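Long-range contacts in thermoresistant glucokinase (Janibacter sp. HTCC2649, PDB 4EUN), which probably phosphorylates gluconate at the expense of ATP, as a P-loop sugar kinase of the gluconokinase (thermoresistant glucokinase) type: residues A[44-49]-A[180-184]; A[111-116]-A[163-169]. All blocks are in the same frame, centred on the assembly; numbering follows the deposited sequence.

Contact 1: A[44-49]-A[180-184]; sequences TIAHGV and PEQLI
Ile184 enters the side of helix 42-53 as a knob, seated among Thr44, Ile45, Gly48 and Val49. Its CG1 lies beside the backbone N (chi1 -71°), and the extended chi2 of 159° carries Ile184 CD1 forward to the bare backbone of Gly48, 3.8 Å from Gly48 CA. Ile184 CD1 also rests 3.9 Å from Thr44 O, a carbonyl already engaged by Gly48 N one helical turn on. The other branch, Ile184 CG2, settles against the peptide of Gly48 and faces Val49 CG2 at 4.5 Å. Ile45 answers from helix 42-53: Ile45 CD1 lies 3.8 Å from Leu183 CB, with Ile184 CG1 and Pro180 CB as further neighbours. The Ile45 and Leu183 side chains cross obliquely, and both go on to touch Leu131 and Leu174 of the central sheet. At the outer end Thr44 turns its methyl to the proline ring, Thr44 CG2 to Pro180 CB 4.0 Å, while Thr44 OG1 is hydrogen-bonded elsewhere and the side chain lies near a bound sulfate. The axes of segments 44-49 and 180-184 pass 9.4 Å apart at a crossing angle of -54°. With no side chain on Gly48, the Ile184 methyl lies directly on the helix backbone. The side chains meet through apolar groups alone, methyls lying against methyls and against backbone, and so hold helix 180-191 against the helix that follows the probable P-loop.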
loop_
_atom_site.group_PDB
_atom_site.type_symbol
_atom_site.label_atom_id
_atom_site.label_comp_id
_atom_site.label_asym_id
_atom_site.label_seq_id
_atom_site.Cartn_x
_atom_site.Cartn_y
_atom_site.Cartn_z
ATOM N N THR A 44 5.824 0.217 6.819
ATOM C CA THR A 44 6.143 1.362 7.672
ATOM C C THR A 44 7.263 2.234 7.088
ATOM O O THR A 44 7.150 3.460 7.050
ATOM C CB THR A 44 6.495 0.910 9.108
ATOM O OG1 THR A 44 5.340 0.309 9.713
ATOM C CG2 THR A 44 6.930 2.090 9.948
ATOM N N ILE A 45 8.338 1.601 6.628
ATOM C CA ILE A 45 9.448 2.321 6.015
ATOM C C ILE A 45 9.027 3.018 4.717
ATOM O O ILE A 45 9.295 4.205 4.529
ATOM C CB ILE A 45 10.654 1.382 5.736
ATOM C CG1 ILE A 45 11.091 0.664 7.019
ATOM C CG2 ILE A 45 11.810 2.164 5.129
ATOM C CD1 ILE A 45 11.443 1.605 8.162
ATOM N N ALA A 46 8.358 2.285 3.829
ATOM C CA ALA A 46 7.929 2.852 2.547
ATOM C C ALA A 46 6.975 4.022 2.742
ATOM O O ALA A 46 7.070 5.038 2.044
ATOM C CB ALA A 46 7.282 1.780 1.679
ATOM N N HIS A 47 6.050 3.860 3.681
ATOM C CA HIS A 47 5.064 4.888 3.997
ATOM C C HIS A 47 5.760 6.119 4.571
ATOM O O HIS A 47 5.436 7.250 4.212
ATOM C CB HIS A 47 4.040 4.338 4.993
ATOM C CG HIS A 47 2.918 5.282 5.299
ATOM N ND1 HIS A 47 2.197 5.219 6.472
ATOM C CD2 HIS A 47 2.384 6.297 4.580
ATOM C CE1 HIS A 47 1.272 6.162 6.467
ATOM N NE2 HIS A 47 1.363 6.831 5.332
ATOM N N GLY A 48 6.723 5.902 5.462
ATOM C CA GLY A 48 7.468 7.006 6.041
ATOM C C GLY A 48 8.269 7.783 5.012
ATOM O O GLY A 48 8.354 9.014 5.078
ATOM N N VAL A 49 8.883 7.065 4.073
ATOM C CA VAL A 49 9.620 7.710 2.990
ATOM C C VAL A 49 8.669 8.474 2.062
ATOM O O VAL A 49 8.943 9.611 1.677
ATOM C CB VAL A 49 10.470 6.687 2.189
ATOM C CG1 VAL A 49 11.053 7.335 0.939
ATOM C CG2 VAL A 49 11.593 6.139 3.051
ATOM N N PRO A 180 12.207 2.357 13.379
ATOM C CA PRO A 180 11.739 2.767 12.052
ATOM C C PRO A 180 12.020 4.239 11.758
ATOM O O PRO A 180 12.377 4.564 10.625
ATOM C CB PRO A 180 10.228 2.534 12.133
ATOM C CG PRO A 180 10.072 1.453 13.143
ATOM C CD PRO A 180 11.138 1.714 14.166
ATOM N N GLU A 181 11.867 5.103 12.759
ATOM C CA GLU A 181 12.158 6.527 12.600
ATOM C C GLU A 181 13.603 6.749 12.160
ATOM O O GLU A 181 13.879 7.597 11.310
ATOM C CB GLU A 181 11.903 7.282 13.905
ATOM C CG GLU A 181 12.164 8.779 13.805
ATOM C CD GLU A 181 12.143 9.476 15.151
ATOM O OE1 GLU A 181 13.157 9.397 15.877
ATOM O OE2 GLU A 181 11.113 10.100 15.484
ATOM N N GLN A 182 14.520 5.983 12.746
ATOM C CA GLN A 182 15.930 6.041 12.375
ATOM C C GLN A 182 16.157 5.510 10.963
ATOM O O GLN A 182 16.911 6.097 10.186
ATOM C CB GLN A 182 16.779 5.229 13.357
ATOM C CG GLN A 182 17.171 5.973 14.619
ATOM C CD GLN A 182 18.580 5.628 15.066
ATOM O OE1 GLN A 182 19.204 4.707 14.531
ATOM N NE2 GLN A 182 19.093 6.371 16.040
ATOM N N LEU A 183 15.515 4.390 10.645
ATOM C CA LEU A 183 15.673 3.774 9.335
ATOM C C LEU A 183 15.130 4.682 8.224
ATOM O O LEU A 183 15.742 4.808 7.162
ATOM C CB LEU A 183 14.992 2.405 9.305
ATOM C CG LEU A 183 15.589 1.353 10.246
ATOM C CD1 LEU A 183 14.836 0.028 10.126
ATOM C CD2 LEU A 183 17.066 1.149 9.953
ATOM N N ILE A 184 13.993 5.317 8.481
ATOM C CA ILE A 184 13.396 6.248 7.516
ATOM C C ILE A 184 14.310 7.453 7.259
ATOM O O ILE A 184 14.508 7.858 6.111
ATOM C CB ILE A 184 12.008 6.718 7.988
ATOM C CG1 ILE A 184 11.004 5.565 7.890
ATOM C CG2 ILE A 184 11.526 7.898 7.156
ATOM C CD1 ILE A 184 9.776 5.732 8.760
#

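Contact 2: A[111-116]-A[163-169]; sequences LKRTYR and EALEPDE
Leu111 opens the contact through its carbonyl: Leu111 O accepts from Glu163 N at 3.2 Å. At the N-cap position, Lys112 passes obliquely over the Glu163 carboxylate with CB and CG, while its NZ pairs with Asp80. Arg113, in the first turn of helix 113-119, gives its backbone N to Glu163 OE1 at 2.9 Å, from above the carboxylate plane; a water donating to the same oxygen accepts from Thr114 N, so this carboxylate serves one amide directly and Thr114 N through the water. The Arg113 side chain leaves with CG anti to the backbone N (chi1 163°) and bends at chi2 to bring its guanidinium end-on to Asp168. Arg113 NH1 meets Asp168 OD1 at 2.7 Å and Arg113 NH2 meets Asp168 OD2 at 3.1 Å, while a weak bond joins NH1 to Glu166 OE1. Glu169 CG lies over one face of the Arg113 guanidinium, toward its rim, with the carboxylate plane only 18° from the guanidinium plane. Arg116 holds that carboxylate side-on and nearly coplanar, Arg116 NE to Glu169 OE2 at 2.7 Å and nearly straight (171°), Arg116 NH2 to Glu169 OE1 at 2.9 Å. Arg116 NH1 also binds Glu163 O, 2.9 Å away, and Leu165 CD2 covers one face. Glu169 OE1 further accepts Glu166 N within the type I turn 166-169. This salt-bridge network fastens a helix start to the loop before strand 171-175, outermost in this chain's parallel sheet, in what is probably a P-loop kinase fold.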
loop_
_atom_site.group_PDB
_atom_site.type_symbol
_atom_site.label_atom_id
_atom_site.label_comp_id
_atom_site.label_asym_id
_atom_site.label_seq_id
_atom_site.Cartn_x
_atom_site.Cartn_y
_atom_site.Cartn_z
ATOM N N LEU A 111 13.633 -10.724 -3.073
ATOM C CA LEU A 111 13.978 -10.740 -4.480
ATOM C C LEU A 111 15.377 -11.290 -4.713
ATOM O O LEU A 111 16.321 -10.981 -3.970
ATOM C CB LEU A 111 13.947 -9.334 -5.041
ATOM C CG LEU A 111 12.647 -8.556 -4.881
ATOM C CD1 LEU A 111 12.885 -7.114 -5.288
ATOM C CD2 LEU A 111 11.569 -9.194 -5.726
ATOM N N LYS A 112 15.498 -12.095 -5.763
ATOM C CA LYS A 112 16.779 -12.501 -6.291
ATOM C C LYS A 112 17.357 -11.363 -7.109
ATOM O O LYS A 112 16.620 -10.487 -7.548
ATOM C CB LYS A 112 16.591 -13.708 -7.203
ATOM C CG LYS A 112 16.066 -14.951 -6.507
ATOM C CD LYS A 112 16.103 -16.135 -7.479
ATOM C CE LYS A 112 15.511 -17.392 -6.860
ATOM N NZ LYS A 112 15.631 -18.552 -7.792
ATOM N N ARG A 113 18.669 -11.394 -7.335
ATOM C CA ARG A 113 19.313 -10.447 -8.246
ATOM C C ARG A 113 18.645 -10.395 -9.615
ATOM O O ARG A 113 18.364 -9.313 -10.130
ATOM C CB ARG A 113 20.791 -10.809 -8.422
ATOM C CG ARG A 113 21.446 -10.152 -9.640
ATOM C CD ARG A 113 21.696 -8.694 -9.364
ATOM N NE ARG A 113 21.958 -7.914 -10.573
ATOM C CZ ARG A 113 23.090 -7.262 -10.810
ATOM N NH1 ARG A 113 24.080 -7.301 -9.928
ATOM N NH2 ARG A 113 23.228 -6.567 -11.930
ATOM N N THR A 114 18.386 -11.559 -10.208
ATOM C CA THR A 114 17.698 -11.607 -11.507
ATOM C C THR A 114 16.319 -10.938 -11.481
ATOM O O THR A 114 15.880 -10.397 -12.497
ATOM C CB THR A 114 17.523 -13.043 -12.019
ATOM O OG1 THR A 114 16.849 -13.822 -11.024
ATOM C CG2 THR A 114 18.871 -13.676 -12.335
ATOM N N TYR A 115 15.621 -11.008 -10.343
ATOM C CA TYR A 115 14.321 -10.345 -10.220
ATOM C C TYR A 115 14.509 -8.836 -10.264
ATOM O O TYR A 115 13.717 -8.120 -10.889
ATOM C CB TYR A 115 13.617 -10.690 -8.902
ATOM C CG TYR A 115 13.287 -12.149 -8.682
ATOM C CD1 TYR A 115 13.520 -13.112 -9.662
ATOM C CD2 TYR A 115 12.736 -12.565 -7.478
ATOM C CE1 TYR A 115 13.219 -14.450 -9.433
ATOM C CE2 TYR A 115 12.442 -13.894 -7.243
ATOM C CZ TYR A 115 12.678 -14.829 -8.224
ATOM O OH TYR A 115 12.371 -16.165 -7.988
ATOM N N ARG A 116 15.528 -8.353 -9.561
ATOM C CA ARG A 116 15.821 -6.923 -9.567
ATOM C C ARG A 116 16.219 -6.454 -10.961
ATOM O O ARG A 116 15.897 -5.330 -11.338
ATOM C CB ARG A 116 16.874 -6.570 -8.503
ATOM C CG ARG A 116 16.411 -6.956 -7.094
ATOM C CD ARG A 116 17.315 -6.428 -5.986
ATOM N NE ARG A 116 18.667 -7.011 -5.981
ATOM C CZ ARG A 116 19.045 -8.049 -5.243
ATOM N NH1 ARG A 116 18.179 -8.685 -4.468
ATOM N NH2 ARG A 116 20.301 -8.464 -5.298
ATOM N N GLU A 163 18.493 -12.395 -2.078
ATOM C CA GLU A 163 19.915 -12.317 -2.429
ATOM C C GLU A 163 20.478 -10.937 -2.110
ATOM O O GLU A 163 19.856 -9.925 -2.431
ATOM C CB GLU A 163 20.131 -12.660 -3.912
ATOM C CG GLU A 163 19.815 -14.124 -4.231
ATOM C CD GLU A 163 19.928 -14.485 -5.697
ATOM O OE1 GLU A 163 20.278 -13.623 -6.540
ATOM O OE2 GLU A 163 19.656 -15.665 -6.019
ATOM N N ALA A 164 21.649 -10.903 -1.476
ATOM C CA ALA A 164 22.288 -9.644 -1.092
ATOM C C ALA A 164 22.400 -8.687 -2.270
ATOM O O ALA A 164 22.623 -9.111 -3.416
ATOM C CB ALA A 164 23.674 -9.912 -0.509
ATOM N N LEU A 165 22.239 -7.395 -1.998
ATOM C CA LEU A 165 22.525 -6.400 -3.028
ATOM C C LEU A 165 23.988 -6.510 -3.465
ATOM O O LEU A 165 24.895 -6.687 -2.640
ATOM C CB LEU A 165 22.211 -4.988 -2.531
ATOM C CG LEU A 165 20.724 -4.685 -2.368
ATOM C CD1 LEU A 165 20.554 -3.449 -1.524
ATOM C CD2 LEU A 165 20.075 -4.491 -3.726
ATOM N N GLU A 166 24.205 -6.422 -4.772
ATOM C CA GLU A 166 25.526 -6.600 -5.366
ATOM C C GLU A 166 26.120 -5.234 -5.747
ATOM O O GLU A 166 25.378 -4.251 -5.870
ATOM C CB GLU A 166 25.430 -7.575 -6.557
ATOM C CG GLU A 166 24.859 -8.940 -6.134
ATOM C CD GLU A 166 24.650 -9.933 -7.277
ATOM O OE1 GLU A 166 24.963 -9.605 -8.438
ATOM O OE2 GLU A 166 24.155 -11.050 -6.999
ATOM N N PRO A 167 27.455 -5.159 -5.899
ATOM C CA PRO A 167 28.133 -3.870 -6.086
ATOM C C PRO A 167 27.592 -2.973 -7.198
ATOM O O PRO A 167 27.621 -1.749 -7.039
ATOM C CB PRO A 167 29.571 -4.285 -6.415
ATOM C CG PRO A 167 29.763 -5.543 -5.644
ATOM C CD PRO A 167 28.425 -6.249 -5.660
ATOM N N ASP A 168 27.115 -3.549 -8.298
ATOM C CA ASP A 168 26.679 -2.722 -9.423
ATOM C C ASP A 168 25.209 -2.306 -9.307
ATOM O O ASP A 168 24.660 -1.685 -10.221
ATOM C CB ASP A 168 26.937 -3.424 -10.755
ATOM C CG ASP A 168 26.254 -4.769 -10.847
ATOM O OD1 ASP A 168 25.953 -5.366 -9.789
ATOM O OD2 ASP A 168 26.025 -5.239 -11.983
ATOM N N GLU A 169 24.581 -2.639 -8.186
ATOM C CA GLU A 169 23.205 -2.225 -7.949
ATOM C C GLU A 169 23.171 -0.983 -7.074
ATOM O O GLU A 169 24.135 -0.670 -6.379
ATOM C CB GLU A 169 22.423 -3.344 -7.262
ATOM C CG GLU A 169 22.431 -4.661 -7.999
ATOM C CD GLU A 169 21.528 -5.682 -7.351
ATOM O OE1 GLU A 169 22.004 -6.432 -6.471
ATOM O OE2 GLU A 169 20.336 -5.731 -7.701
HETATM O O HOH W 1 19.749 -14.048 -9.216
#

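From the N terminus the chain runs through strand 31-35 and the probable P-loop into helix 42-53, whose residues 44-49 form the first half of contact 1. After strand 104-108 it reaches 111-116 at the start of helix 113-119; strand 127-132 and two more helices follow before 163-169 comes back to close contact 2. Strand 171-175 then leads to helix 180-191, and residues 180-184 close contact 1. The smaller loop is thus nested within the larger. The centres of the two contacts lie about 22 Å apart, and the contacts do not touch: contact 1 joins two helices packed on the sheet, and contact 2 ties a helix start to the loop entering the sheet's last strand.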